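Local atomic coordinates of terminase, large subunit (Bacillus phage spp1, PDB entry 2WBN), a protein that drives phage DNA into empty capsids as an ATP-powered motor and, through the nuclease domain described here, cuts the viral genome to begin and end packaging. Residues 54-59 against 191-196; 61-66 against 83-88; 131-136 against 195-200. All blocks are in the same frame, centred on the assembly; numbering follows the deposited sequence.

Contact 1: 54-59 against 191-196; sequences GLDFGY and TIDATR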
ATOM      1  N   GLY A  54       0.635  -0.484   5.296  1.00 45.63           N
ATOM      2  CA  GLY A  54      -0.707  -0.985   5.013  1.00 45.40           C
ATOM      3  C   GLY A  54      -0.716  -2.468   4.698  1.00 45.19           C
ATOM      4  O   GLY A  54       0.302  -3.043   4.313  1.00 45.04           O
ATOM      5  N   LEU A  55      -1.870  -3.092   4.883  1.00 44.91           N
ATOM      6  CA  LEU A  55      -1.986  -4.528   4.671  1.00 44.55           C
ATOM      7  C   LEU A  55      -3.366  -4.851   4.153  1.00 44.47           C
ATOM      8  O   LEU A  55      -4.363  -4.479   4.767  1.00 44.81           O
ATOM      9  CB  LEU A  55      -1.712  -5.287   5.972  1.00 44.78           C
ATOM     10  CG  LEU A  55      -1.929  -6.801   5.923  1.00 43.59           C
ATOM     11  CD1 LEU A  55      -1.021  -7.474   4.915  1.00 44.92           C
ATOM     12  CD2 LEU A  55      -1.724  -7.387   7.304  1.00 44.28           C
ATOM     13  N   ASP A  56      -3.409  -5.520   3.008  1.00 44.47           N
ATOM     14  CA  ASP A  56      -4.598  -6.119   2.497  1.00 45.19           C
ATOM     15  C   ASP A  56      -4.439  -7.636   2.600  1.00 45.01           C
ATOM     16  O   ASP A  56      -3.408  -8.165   2.217  1.00 45.12           O
ATOM     17  CB  ASP A  56      -4.852  -5.705   1.053  1.00 45.59           C
ATOM     18  CG  ASP A  56      -6.217  -6.169   0.566  1.00 46.49           C
ATOM     19  OD1 ASP A  56      -6.383  -7.386   0.304  1.00 47.75           O
ATOM     20  OD2 ASP A  56      -7.147  -5.334   0.501  1.00 50.77           O
ATOM     21  N   PHE A  57      -5.457  -8.320   3.115  1.00 45.48           N
ATOM     22  CA  PHE A  57      -5.348  -9.747   3.427  1.00 45.50           C
ATOM     23  C   PHE A  57      -5.523 -10.697   2.251  1.00 46.72           C
ATOM     24  O   PHE A  57      -5.204 -11.889   2.361  1.00 46.37           O
ATOM     25  CB  PHE A  57      -6.327 -10.123   4.540  1.00 45.59           C
ATOM     26  CG  PHE A  57      -5.933  -9.587   5.883  1.00 42.58           C
ATOM     27  CD1 PHE A  57      -6.636  -8.548   6.460  1.00 41.69           C
ATOM     28  CD2 PHE A  57      -4.826 -10.103   6.552  1.00 43.35           C
ATOM     29  CE1 PHE A  57      -6.258  -8.031   7.705  1.00 42.38           C
ATOM     30  CE2 PHE A  57      -4.439  -9.597   7.786  1.00 42.43           C
ATOM     31  CZ  PHE A  57      -5.154  -8.552   8.359  1.00 42.22           C
ATOM     32  N   GLY A  58      -6.028 -10.194   1.133  1.00 47.00           N
ATOM     33  CA  GLY A  58      -6.337 -11.077   0.019  1.00 48.58           C
ATOM     34  C   GLY A  58      -7.664 -11.764   0.295  1.00 49.92           C
ATOM     35  O   GLY A  58      -8.154 -11.771   1.416  1.00 52.13           O
ATOM     36  N   TYR A  59      -8.227 -12.329  -0.741  1.00 50.81           N
ATOM     37  CA  TYR A  59      -9.530 -12.934  -0.705  1.00 50.79           C
ATOM     38  C   TYR A  59      -9.694 -13.640  -2.046  1.00 51.37           C
ATOM     39  O   TYR A  59      -9.409 -13.063  -3.104  1.00 51.84           O
ATOM     40  CB  TYR A  59     -10.612 -11.874  -0.500  1.00 50.95           C
ATOM     41  CG  TYR A  59     -12.024 -12.426  -0.504  1.00 50.71           C
ATOM     42  CD1 TYR A  59     -12.401 -13.415   0.380  1.00 50.05           C
ATOM     43  CD2 TYR A  59     -12.978 -11.957  -1.402  1.00 51.65           C
ATOM     44  CE1 TYR A  59     -13.688 -13.935   0.363  1.00 49.30           C
ATOM     45  CE2 TYR A  59     -14.281 -12.471  -1.414  1.00 50.16           C
ATOM     46  CZ  TYR A  59     -14.629 -13.447  -0.532  1.00 48.79           C
ATOM     47  OH  TYR A  59     -15.919 -13.959  -0.548  1.00 49.08           O
ATOM     48  N   THR A 191      -1.591  -3.843  -4.022  1.00 44.66           N
ATOM     49  CA  THR A 191      -0.680  -2.947  -3.325  1.00 44.26           C
ATOM     50  C   THR A 191      -1.207  -1.507  -3.286  1.00 44.34           C
ATOM     51  O   THR A 191      -0.829  -0.735  -2.407  1.00 43.48           O
ATOM     52  CB  THR A 191       0.748  -2.896  -3.951  1.00 44.58           C
ATOM     53  OG1 THR A 191       0.685  -2.319  -5.263  1.00 43.67           O
ATOM     54  CG2 THR A 191       1.371  -4.287  -4.013  1.00 43.72           C
ATOM     55  N   ILE A 192      -2.056  -1.147  -4.237  1.00 44.50           N
ATOM     56  CA  ILE A 192      -2.676   0.188  -4.244  1.00 44.90           C
ATOM     57  C   ILE A 192      -3.692   0.273  -3.102  1.00 45.18           C
ATOM     58  O   ILE A 192      -3.726   1.252  -2.357  1.00 46.10           O
ATOM     59  CB  ILE A 192      -3.369   0.502  -5.579  1.00 44.38           C
ATOM     60  CG1 ILE A 192      -2.410   0.322  -6.766  1.00 45.06           C
ATOM     61  CG2 ILE A 192      -3.855   1.956  -5.600  1.00 46.45           C
ATOM     62  CD1 ILE A 192      -3.056   0.500  -8.126  1.00 43.16           C
ATOM     63  N   ASP A 193      -4.514  -0.763  -2.958  1.00 44.62           N
ATOM     64  CA  ASP A 193      -5.406  -0.872  -1.791  1.00 45.39           C
ATOM     65  C   ASP A 193      -4.636  -0.791  -0.485  1.00 44.72           C
ATOM     66  O   ASP A 193      -5.003  -0.018   0.385  1.00 45.23           O
ATOM     67  CB  ASP A 193      -6.202  -2.178  -1.829  1.00 45.24           C
ATOM     68  CG  ASP A 193      -7.331  -2.153  -2.853  1.00 46.98           C
ATOM     69  OD1 ASP A 193      -7.746  -1.053  -3.270  1.00 46.88           O
ATOM     70  OD2 ASP A 193      -7.810  -3.241  -3.232  1.00 49.42           O
ATOM     71  N   ALA A 194      -3.565  -1.564  -0.354  1.00 44.44           N
ATOM     72  CA  ALA A 194      -2.750  -1.546   0.868  1.00 44.69           C
ATOM     73  C   ALA A 194      -2.177  -0.169   1.155  1.00 45.39           C
ATOM     74  O   ALA A 194      -2.115   0.249   2.312  1.00 45.17           O
ATOM     75  CB  ALA A 194      -1.643  -2.582   0.806  1.00 44.18           C
ATOM     76  N   THR A 195      -1.730   0.517   0.095  1.00 45.68           N
ATOM     77  CA  THR A 195      -1.260   1.889   0.207  1.00 45.97           C
ATOM     78  C   THR A 195      -2.342   2.878   0.670  1.00 46.12           C
ATOM     79  O   THR A 195      -2.095   3.679   1.554  1.00 46.85           O
ATOM     80  CB  THR A 195      -0.659   2.348  -1.131  1.00 45.84           C
ATOM     81  OG1 THR A 195       0.395   1.449  -1.474  1.00 44.77           O
ATOM     82  CG2 THR A 195      -0.104   3.783  -1.028  1.00 45.27           C
ATOM     83  N   ARG A 196      -3.532   2.831   0.086  1.00 47.04           N
ATOM     84  CA  ARG A 196      -4.661   3.605   0.625  1.00 48.08           C
ATOM     85  C   ARG A 196      -4.853   3.444   2.131  1.00 47.36           C
ATOM     86  O   ARG A 196      -4.991   4.444   2.844  1.00 47.01           O
ATOM     87  CB  ARG A 196      -5.964   3.203  -0.016  1.00 49.07           C
ATOM     88  CG  ARG A 196      -6.336   3.938  -1.258  1.00 51.53           C
ATOM     89  CD  ARG A 196      -7.849   3.827  -1.386  1.00 53.45           C
ATOM     90  NE  ARG A 196      -8.212   2.421  -1.595  1.00 54.43           N
ATOM     91  CZ  ARG A 196      -8.931   1.665  -0.775  1.00 53.96           C
ATOM     92  NH1 ARG A 196      -9.425   2.132   0.378  1.00 53.12           N
ATOM     93  NH2 ARG A 196      -9.156   0.404  -1.118  1.00 53.45           N
TER
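Gly54 and Ala194 bring strand 51-56 and helix 190-198 together, their CA atoms 4.7 Å apart. The axes of 54-56 and 191-196 pass within 6.2 Å of each other at 134°. Gly54 turns its CA-H nearly straight at Ala194 O, 3.3 Å from CA, and strand backbone and helix carbonyl meet directly. The Ala194 methyl lies against the backbone of Gly54, Leu55 and Asp56. No hydrogen bond crosses between the two segments; they meet through this CA-H...O contact and the packing of the methyl on the strand backbone.

Asp56 can be followed outward. Its CB faces the helix and stands 4.5 Å from Ala194 CB. With CG anti to the backbone N (chi1 -172°), the carboxylate runs out alongside that of Asp193, both pointing the same way with planes 29° apart. OD1 turns back to its own chain and takes the N-H of Gly58, met on the anti side, which closes an Asx turn. OD2 goes to the helix side: it comes 4.0 Å from Asp193 CB and shares a hydrogen bond with Tyr197 OH, one turn further along. Asp56 OD2 and Asp193 OD2 are 4.3 Å apart, which brings the two carboxylates together at the metal site. Arg196 NH2 steadies Asp193 in a salt bridge, 3.0 Å from OD1; that oxygen lies near the guanidinium plane, while NH2 sits above the carboxylate plane.

Asp111 and His190 complete the set: Asp56 binds both manganese ions, Asp111 the first, Asp193 and His190 the second. Acidic ligands from a strand inside the sheet, from the end of its neighbour and from a helix packed on it, here joined by a histidine, are typical of a two-metal RNase H-like nuclease centre.

Contact 2: 61-66 against 83-88; sequences PDPLAF and ELVDHK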
ATOM      1  N   PRO A  61      -8.631 -15.636  -5.066  1.00 54.04           N
ATOM      2  CA  PRO A  61      -7.303 -15.741  -5.661  1.00 54.17           C
ATOM      3  C   PRO A  61      -6.405 -14.532  -5.418  1.00 53.59           C
ATOM      4  O   PRO A  61      -5.214 -14.597  -5.721  1.00 54.40           O
ATOM      5  CB  PRO A  61      -7.613 -15.844  -7.157  1.00 54.25           C
ATOM      6  CG  PRO A  61      -8.840 -14.980  -7.319  1.00 54.88           C
ATOM      7  CD  PRO A  61      -9.636 -15.167  -6.046  1.00 54.05           C
ATOM      8  N   ASP A  62      -6.969 -13.445  -4.884  1.00 52.13           N
ATOM      9  CA  ASP A  62      -6.228 -12.205  -4.661  1.00 49.94           C
ATOM     10  C   ASP A  62      -5.204 -12.352  -3.539  1.00 48.13           C
ATOM     11  O   ASP A  62      -5.471 -13.050  -2.537  1.00 47.28           O
ATOM     12  CB  ASP A  62      -7.194 -11.073  -4.371  1.00 50.13           C
ATOM     13  CG  ASP A  62      -8.049 -10.752  -5.564  1.00 51.49           C
ATOM     14  OD1 ASP A  62      -7.846 -11.394  -6.632  1.00 54.52           O
ATOM     15  OD2 ASP A  62      -8.893  -9.867  -5.454  1.00 51.19           O
ATOM     16  N   PRO A  63      -4.007 -11.764  -3.732  1.00 46.65           N
ATOM     17  CA  PRO A  63      -2.939 -11.953  -2.764  1.00 46.10           C
ATOM     18  C   PRO A  63      -3.042 -11.058  -1.543  1.00 45.30           C
ATOM     19  O   PRO A  63      -3.582  -9.950  -1.606  1.00 46.08           O
ATOM     20  CB  PRO A  63      -1.684 -11.566  -3.546  1.00 45.52           C
ATOM     21  CG  PRO A  63      -2.164 -10.489  -4.474  1.00 47.20           C
ATOM     22  CD  PRO A  63      -3.606 -10.853  -4.815  1.00 46.61           C
ATOM     23  N   LEU A  64      -2.447 -11.520  -0.457  1.00 44.54           N
ATOM     24  CA  LEU A  64      -2.132 -10.637   0.649  1.00 43.95           C
ATOM     25  C   LEU A  64      -1.070  -9.659   0.125  1.00 43.43           C
ATOM     26  O   LEU A  64      -0.175 -10.057  -0.625  1.00 43.30           O
ATOM     27  CB  LEU A  64      -1.611 -11.445   1.842  1.00 43.97           C
ATOM     28  CG  LEU A  64      -1.007 -10.660   3.028  1.00 43.29           C
ATOM     29  CD1 LEU A  64      -1.273 -11.480   4.315  1.00 43.13           C
ATOM     30  CD2 LEU A  64       0.493 -10.403   2.854  1.00 42.13           C
ATOM     31  N   ALA A  65      -1.196  -8.389   0.476  1.00 43.83           N
ATOM     32  CA  ALA A  65      -0.227  -7.355   0.072  1.00 45.03           C
ATOM     33  C   ALA A  65       0.091  -6.445   1.256  1.00 44.96           C
ATOM     34  O   ALA A  65      -0.797  -5.737   1.770  1.00 45.65           O
ATOM     35  CB  ALA A  65      -0.764  -6.555  -1.095  1.00 45.52           C
ATOM     36  N   PHE A  66       1.333  -6.553   1.735  1.00 45.28           N
ATOM     37  CA  PHE A  66       1.890  -5.668   2.754  1.00 45.88           C
ATOM     38  C   PHE A  66       2.747  -4.596   2.073  1.00 46.10           C
ATOM     39  O   PHE A  66       3.589  -4.924   1.231  1.00 46.18           O
ATOM     40  CB  PHE A  66       2.768  -6.459   3.726  1.00 46.25           C
ATOM     41  CG  PHE A  66       3.561  -5.600   4.667  1.00 46.17           C
ATOM     42  CD1 PHE A  66       2.969  -5.063   5.805  1.00 47.79           C
ATOM     43  CD2 PHE A  66       4.890  -5.314   4.411  1.00 48.15           C
ATOM     44  CE1 PHE A  66       3.691  -4.267   6.672  1.00 48.87           C
ATOM     45  CE2 PHE A  66       5.624  -4.506   5.273  1.00 49.54           C
ATOM     46  CZ  PHE A  66       5.023  -3.979   6.400  1.00 49.18           C
ATOM     47  N   GLU A  83       7.726  -4.295   0.483  1.00 45.48           N
ATOM     48  CA  GLU A  83       6.447  -4.928   0.221  1.00 45.79           C
ATOM     49  C   GLU A  83       6.558  -6.440   0.458  1.00 45.62           C
ATOM     50  O   GLU A  83       7.659  -7.008   0.450  1.00 45.90           O
ATOM     51  CB  GLU A  83       6.018  -4.674  -1.231  1.00 45.77           C
ATOM     52  CG  GLU A  83       6.858  -5.459  -2.238  1.00 47.72           C
ATOM     53  CD  GLU A  83       6.582  -5.156  -3.695  1.00 48.42           C
ATOM     54  OE1 GLU A  83       5.909  -4.153  -4.003  1.00 51.28           O
ATOM     55  OE2 GLU A  83       7.055  -5.943  -4.555  1.00 47.61           O
ATOM     56  N   LEU A  84       5.409  -7.077   0.652  1.00 45.16           N
ATOM     57  CA  LEU A  84       5.282  -8.520   0.571  1.00 44.92           C
ATOM     58  C   LEU A  84       3.954  -8.801  -0.108  1.00 44.79           C
ATOM     59  O   LEU A  84       2.899  -8.393   0.385  1.00 45.85           O
ATOM     60  CB  LEU A  84       5.318  -9.181   1.959  1.00 45.68           C
ATOM     61  CG  LEU A  84       5.228 -10.710   2.014  1.00 45.61           C
ATOM     62  CD1 LEU A  84       6.479 -11.408   1.430  1.00 47.92           C
ATOM     63  CD2 LEU A  84       4.984 -11.168   3.451  1.00 48.20           C
ATOM     64  N   VAL A  85       4.012  -9.499  -1.234  1.00 44.37           N
ATOM     65  CA  VAL A  85       2.829  -9.931  -1.970  1.00 44.61           C
ATOM     66  C   VAL A  85       2.834 -11.456  -2.031  1.00 45.01           C
ATOM     67  O   VAL A  85       3.778 -12.070  -2.549  1.00 45.99           O
ATOM     68  CB  VAL A  85       2.782  -9.305  -3.374  1.00 44.80           C
ATOM     69  CG1 VAL A  85       1.514  -9.760  -4.137  1.00 44.36           C
ATOM     70  CG2 VAL A  85       2.839  -7.755  -3.274  1.00 46.43           C
ATOM     71  N   ASP A  86       1.773 -12.069  -1.522  1.00 45.43           N
ATOM     72  CA  ASP A  86       1.685 -13.517  -1.404  1.00 45.78           C
ATOM     73  C   ASP A  86       0.287 -13.998  -1.754  1.00 44.89           C
ATOM     74  O   ASP A  86      -0.682 -13.686  -1.040  1.00 43.36           O
ATOM     75  CB  ASP A  86       2.018 -13.854   0.048  1.00 46.99           C
ATOM     76  CG  ASP A  86       2.291 -15.295   0.276  1.00 52.00           C
ATOM     77  OD1 ASP A  86       2.150 -16.106  -0.669  1.00 56.17           O
ATOM     78  OD2 ASP A  86       2.658 -15.619   1.452  1.00 58.92           O
ATOM     79  N   HIS A  87       0.193 -14.767  -2.842  1.00 44.24           N
ATOM     80  CA  HIS A  87      -1.052 -15.386  -3.253  1.00 44.68           C
ATOM     81  C   HIS A  87      -1.447 -16.563  -2.374  1.00 45.00           C
ATOM     82  O   HIS A  87      -2.601 -16.920  -2.331  1.00 45.42           O
ATOM     83  CB  HIS A  87      -0.991 -15.823  -4.721  1.00 44.09           C
ATOM     84  CG  HIS A  87      -1.042 -14.673  -5.674  1.00 45.21           C
ATOM     85  ND1 HIS A  87       0.086 -13.980  -6.057  1.00 46.31           N
ATOM     86  CD2 HIS A  87      -2.089 -14.055  -6.275  1.00 46.66           C
ATOM     87  CE1 HIS A  87      -0.261 -12.984  -6.851  1.00 48.69           C
ATOM     88  NE2 HIS A  87      -1.573 -13.008  -7.006  1.00 44.89           N
ATOM     89  N   LYS A  88      -0.474 -17.155  -1.697  1.00 46.45           N
ATOM     90  CA  LYS A  88      -0.687 -18.298  -0.794  1.00 47.12           C
ATOM     91  C   LYS A  88      -0.613 -17.718   0.606  1.00 48.72           C
ATOM     92  O   LYS A  88       0.454 -17.683   1.251  1.00 50.44           O
ATOM     93  CB  LYS A  88       0.377 -19.356  -1.061  1.00 47.31           C
ATOM     94  CG  LYS A  88       0.204 -19.902  -2.483  1.00 46.77           C
ATOM     95  CD  LYS A  88       1.095 -21.020  -2.811  1.00 47.86           C
ATOM     96  CE  LYS A  88       1.181 -21.185  -4.306  1.00 46.64           C
ATOM     97  NZ  LYS A  88       0.017 -21.923  -4.888  1.00 40.62           N
TER
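The antiparallel beta hairpin of strands 64-72 and 77-86 meets here at its open end, where Pro63 lies beside His87 just beyond the last paired residues. Pro63 CB stands over the centre of the imidazole, 3.6 Å from the ring centroid and 5° off its normal, a CH-pi contact made with the flat of the ring. His87 CG turns anti to its carbonyl carbon (chi1 -72°), which lays the ring alongside the proline. Pro61 O then approaches the ring's edge in its plane, 3.2 Å from CD2.

Four backbone hydrogen bonds tie the strands: Leu64 and Asp86 exchange one pair, Phe66 and Leu84 another. Of these, Leu64 N to Asp86 O is the most bent, at 136°. Between them, Ala65 and Val85 form the non-hydrogen-bonded pair. In the sheet of the RNase H-like domain, strand 64-72 lies between 51-56 and 77-86, and the hairpin has two unlike faces. Leu64, Phe66, Leu84 and Asp86 look toward helix 91-100, with Phe66 CB 4.1 Å from Leu84 CB; there Asp86 OD2 makes a salt bridge to Arg93, while OD1 receives Lys88 N in an Asx turn. The other face carries Ala65 and Val85 toward helix 190-198, and Val85 CG1 reaches across to Pro63 CB at 3.7 Å. Pro63 and Ala65 touch the metal ligand His190 on this face.

Contact 3: 131-136 against 195-200; sequences EGAKKG and TRYAFE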
ATOM      1  N   GLU A 131      -3.720  -2.264  13.442  1.00 52.70           N
ATOM      2  CA  GLU A 131      -5.111  -1.900  13.669  1.00 53.17           C
ATOM      3  C   GLU A 131      -5.912  -1.883  12.376  1.00 52.36           C
ATOM      4  O   GLU A 131      -5.364  -1.710  11.286  1.00 51.61           O
ATOM      5  CB  GLU A 131      -5.238  -0.573  14.430  1.00 53.79           C
ATOM      6  CG  GLU A 131      -4.973   0.689  13.627  1.00 55.81           C
ATOM      7  CD  GLU A 131      -5.023   1.933  14.510  1.00 58.11           C
ATOM      8  OE1 GLU A 131      -3.999   2.241  15.155  1.00 59.72           O
ATOM      9  OE2 GLU A 131      -6.086   2.597  14.565  1.00 59.48           O
ATOM     10  N   GLY A 132      -7.218  -2.100  12.512  1.00 51.49           N
ATOM     11  CA  GLY A 132      -8.119  -2.077  11.382  1.00 51.53           C
ATOM     12  C   GLY A 132      -8.185  -0.690  10.775  1.00 52.10           C
ATOM     13  O   GLY A 132      -8.150   0.313  11.504  1.00 51.50           O
ATOM     14  N   ALA A 133      -8.244  -0.630   9.444  1.00 51.84           N
ATOM     15  CA  ALA A 133      -8.538   0.612   8.751  1.00 52.20           C
ATOM     16  C   ALA A 133      -9.876   1.135   9.260  1.00 52.96           C
ATOM     17  O   ALA A 133     -10.856   0.408   9.270  1.00 51.80           O
ATOM     18  CB  ALA A 133      -8.601   0.396   7.251  1.00 52.41           C
ATOM     19  N   LYS A 134      -9.888   2.395   9.688  1.00 53.79           N
ATOM     20  CA  LYS A 134     -11.104   3.051  10.167  1.00 55.22           C
ATOM     21  C   LYS A 134     -12.052   3.405   9.026  1.00 55.73           C
ATOM     22  O   LYS A 134     -13.274   3.361   9.196  1.00 55.58           O
ATOM     23  CB  LYS A 134     -10.758   4.314  10.970  1.00 55.30           C
ATOM     24  CG  LYS A 134     -10.167   4.018  12.344  1.00 56.60           C
ATOM     25  CD  LYS A 134      -9.716   5.289  13.062  1.00 58.24           C
ATOM     26  CE  LYS A 134      -9.553   5.051  14.569  1.00 59.56           C
ATOM     27  NZ  LYS A 134      -8.687   3.856  14.844  1.00 60.06           N
ATOM     28  N   LYS A 135     -11.497   3.758   7.870  1.00 56.32           N
ATOM     29  CA  LYS A 135     -12.322   4.180   6.747  1.00 56.97           C
ATOM     30  C   LYS A 135     -13.021   2.986   6.112  1.00 57.56           C
ATOM     31  O   LYS A 135     -12.543   1.859   6.198  1.00 57.43           O
ATOM     32  CB  LYS A 135     -11.505   4.945   5.712  1.00 57.19           C
ATOM     33  CG  LYS A 135     -11.167   6.378   6.116  1.00 57.07           C
ATOM     34  CD  LYS A 135     -10.681   7.149   4.906  1.00 57.49           C
ATOM     35  CE  LYS A 135     -10.393   8.612   5.199  1.00 57.76           C
ATOM     36  NZ  LYS A 135      -9.747   9.181   3.987  1.00 57.51           N
ATOM     37  N   GLY A 136     -14.166   3.257   5.489  1.00 58.26           N
ATOM     38  CA  GLY A 136     -15.057   2.216   4.992  1.00 58.78           C
ATOM     39  C   GLY A 136     -14.951   2.016   3.498  1.00 58.91           C
ATOM     40  O   GLY A 136     -14.069   2.579   2.864  1.00 59.19           O
ATOM     41  N   THR A 195      -1.730   0.517   0.095  1.00 45.68           N
ATOM     42  CA  THR A 195      -1.260   1.889   0.207  1.00 45.97           C
ATOM     43  C   THR A 195      -2.342   2.878   0.670  1.00 46.12           C
ATOM     44  O   THR A 195      -2.095   3.679   1.554  1.00 46.85           O
ATOM     45  CB  THR A 195      -0.659   2.348  -1.131  1.00 45.84           C
ATOM     46  OG1 THR A 195       0.395   1.449  -1.474  1.00 44.77           O
ATOM     47  CG2 THR A 195      -0.104   3.783  -1.028  1.00 45.27           C
ATOM     48  N   ARG A 196      -3.532   2.831   0.086  1.00 47.04           N
ATOM     49  CA  ARG A 196      -4.661   3.605   0.625  1.00 48.08           C
ATOM     50  C   ARG A 196      -4.853   3.444   2.131  1.00 47.36           C
ATOM     51  O   ARG A 196      -4.991   4.444   2.844  1.00 47.01           O
ATOM     52  CB  ARG A 196      -5.964   3.203  -0.016  1.00 49.07           C
ATOM     53  CG  ARG A 196      -6.336   3.938  -1.258  1.00 51.53           C
ATOM     54  CD  ARG A 196      -7.849   3.827  -1.386  1.00 53.45           C
ATOM     55  NE  ARG A 196      -8.212   2.421  -1.595  1.00 54.43           N
ATOM     56  CZ  ARG A 196      -8.931   1.665  -0.775  1.00 53.96           C
ATOM     57  NH1 ARG A 196      -9.425   2.132   0.378  1.00 53.12           N
ATOM     58  NH2 ARG A 196      -9.156   0.404  -1.118  1.00 53.45           N
ATOM     59  N   TYR A 197      -4.909   2.195   2.608  1.00 46.93           N
ATOM     60  CA  TYR A 197      -5.072   1.955   4.045  1.00 46.33           C
ATOM     61  C   TYR A 197      -3.935   2.633   4.802  1.00 46.27           C
ATOM     62  O   TYR A 197      -4.174   3.317   5.772  1.00 46.00           O
ATOM     63  CB  TYR A 197      -5.067   0.475   4.436  1.00 45.52           C
ATOM     64  CG  TYR A 197      -5.923  -0.438   3.603  1.00 45.33           C
ATOM     65  CD1 TYR A 197      -7.141  -0.014   3.077  1.00 46.59           C
ATOM     66  CD2 TYR A 197      -5.525  -1.756   3.373  1.00 47.32           C
ATOM     67  CE1 TYR A 197      -7.929  -0.874   2.325  1.00 48.23           C
ATOM     68  CE2 TYR A 197      -6.271  -2.602   2.608  1.00 45.62           C
ATOM     69  CZ  TYR A 197      -7.480  -2.167   2.095  1.00 47.11           C
ATOM     70  OH  TYR A 197      -8.226  -3.035   1.356  1.00 49.38           O
ATOM     71  N   ALA A 198      -2.702   2.451   4.330  1.00 46.19           N
ATOM     72  CA  ALA A 198      -1.524   2.959   5.030  1.00 46.43           C
ATOM     73  C   ALA A 198      -1.588   4.471   5.248  1.00 47.19           C
ATOM     74  O   ALA A 198      -1.115   4.966   6.272  1.00 47.99           O
ATOM     75  CB  ALA A 198      -0.248   2.591   4.269  1.00 45.93           C
ATOM     76  N   PHE A 199      -2.156   5.187   4.277  1.00 47.50           N
ATOM     77  CA  PHE A 199      -2.267   6.652   4.315  1.00 47.99           C
ATOM     78  C   PHE A 199      -3.645   7.207   4.677  1.00 48.28           C
ATOM     79  O   PHE A 199      -3.871   8.413   4.538  1.00 48.07           O
ATOM     80  CB  PHE A 199      -1.857   7.220   2.966  1.00 48.22           C
ATOM     81  CG  PHE A 199      -0.389   7.180   2.748  1.00 48.20           C
ATOM     82  CD1 PHE A 199       0.198   6.105   2.105  1.00 48.27           C
ATOM     83  CD2 PHE A 199       0.419   8.179   3.260  1.00 48.87           C
ATOM     84  CE1 PHE A 199       1.581   6.060   1.920  1.00 48.28           C
ATOM     85  CE2 PHE A 199       1.790   8.132   3.079  1.00 48.49           C
ATOM     86  CZ  PHE A 199       2.364   7.068   2.425  1.00 48.58           C
ATOM     87  N   GLU A 200      -4.561   6.364   5.154  1.00 48.95           N
ATOM     88  CA  GLU A 200      -5.924   6.846   5.421  1.00 49.35           C
ATOM     89  C   GLU A 200      -5.978   7.995   6.439  1.00 49.73           C
ATOM     90  O   GLU A 200      -6.831   8.866   6.328  1.00 49.79           O
ATOM     91  CB  GLU A 200      -6.871   5.700   5.822  1.00 49.00           C
ATOM     92  CG  GLU A 200      -6.611   5.091   7.188  1.00 49.60           C
ATOM     93  CD  GLU A 200      -7.791   4.274   7.716  1.00 48.99           C
ATOM     94  OE1 GLU A 200      -8.679   3.864   6.938  1.00 48.84           O
ATOM     95  OE2 GLU A 200      -7.826   4.049   8.938  1.00 49.07           O
TER
HETATM   96  O   HOH W   1     -11.677   0.463   2.111  1.00 59.69           O
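Glu200 reaches from just beyond helix 190-198 into the turn that follows strand 130-132, the edge strand of the RNase H-like sheet, and its carboxylate is held there by two successive backbone N-H groups. Lys134 N approaches OE2 along its syn lone pair, at 2.7 Å. Lys135 N binds OE1 at 3.0 Å, also from the syn side but 30° out of the carboxylate plane. A chi1 of 70° tucks Glu200 CG over its own backbone, flanked by N and C, and from there the chain runs extended, carrying both oxygens across the gap.

Each neighbour is set differently against this acid. Lys134 crosses it at about a right angle, and its ammonium makes a salt bridge, weak as a hydrogen bond, to Glu131 OE2, which also pairs with Arg201. Lys135 runs antiparallel to the glutamate chain, its CB against OE1 and its far end beside the Glu200 carbonyl. The lysines therefore offer the carboxylate their backbone N-H groups, while Lys134 NZ is 6.0 Å from Glu200 OE2 and Lys135 NZ 6.2 Å from Glu200 OE1. Ala133 points its methyl into the same place, 3.5 Å from Glu200 OE1, and also meets the Tyr197 ring obliquely. That ring continues toward the metal site. Farther out, one water spans the segments, donating to Gly136 O and accepting from Arg196 NH1 in the guanidinium plane, at 3.3 Å from each.

In the fold
All three contacts reach the same mixed sheet of the nuclease domain. Contact 1 is nearest the middle of the chain, its centre 8 Å from that of contact 2 and 9 Å from that of contact 3; contacts 2 and 3 are about 17 Å apart, centre to centre, and do not touch. In sequence, contact 2 closes early, within the long span that contact 1 bridges, and contact 3 opens later. Contacts 1 and 3 both use helix 190-198 and share Thr195 and Arg196. Asp56 O takes Ala65 N across neighbouring strands, so the metal-binding strand is tied directly to the hairpin, while the helix carries metal ligands at its start.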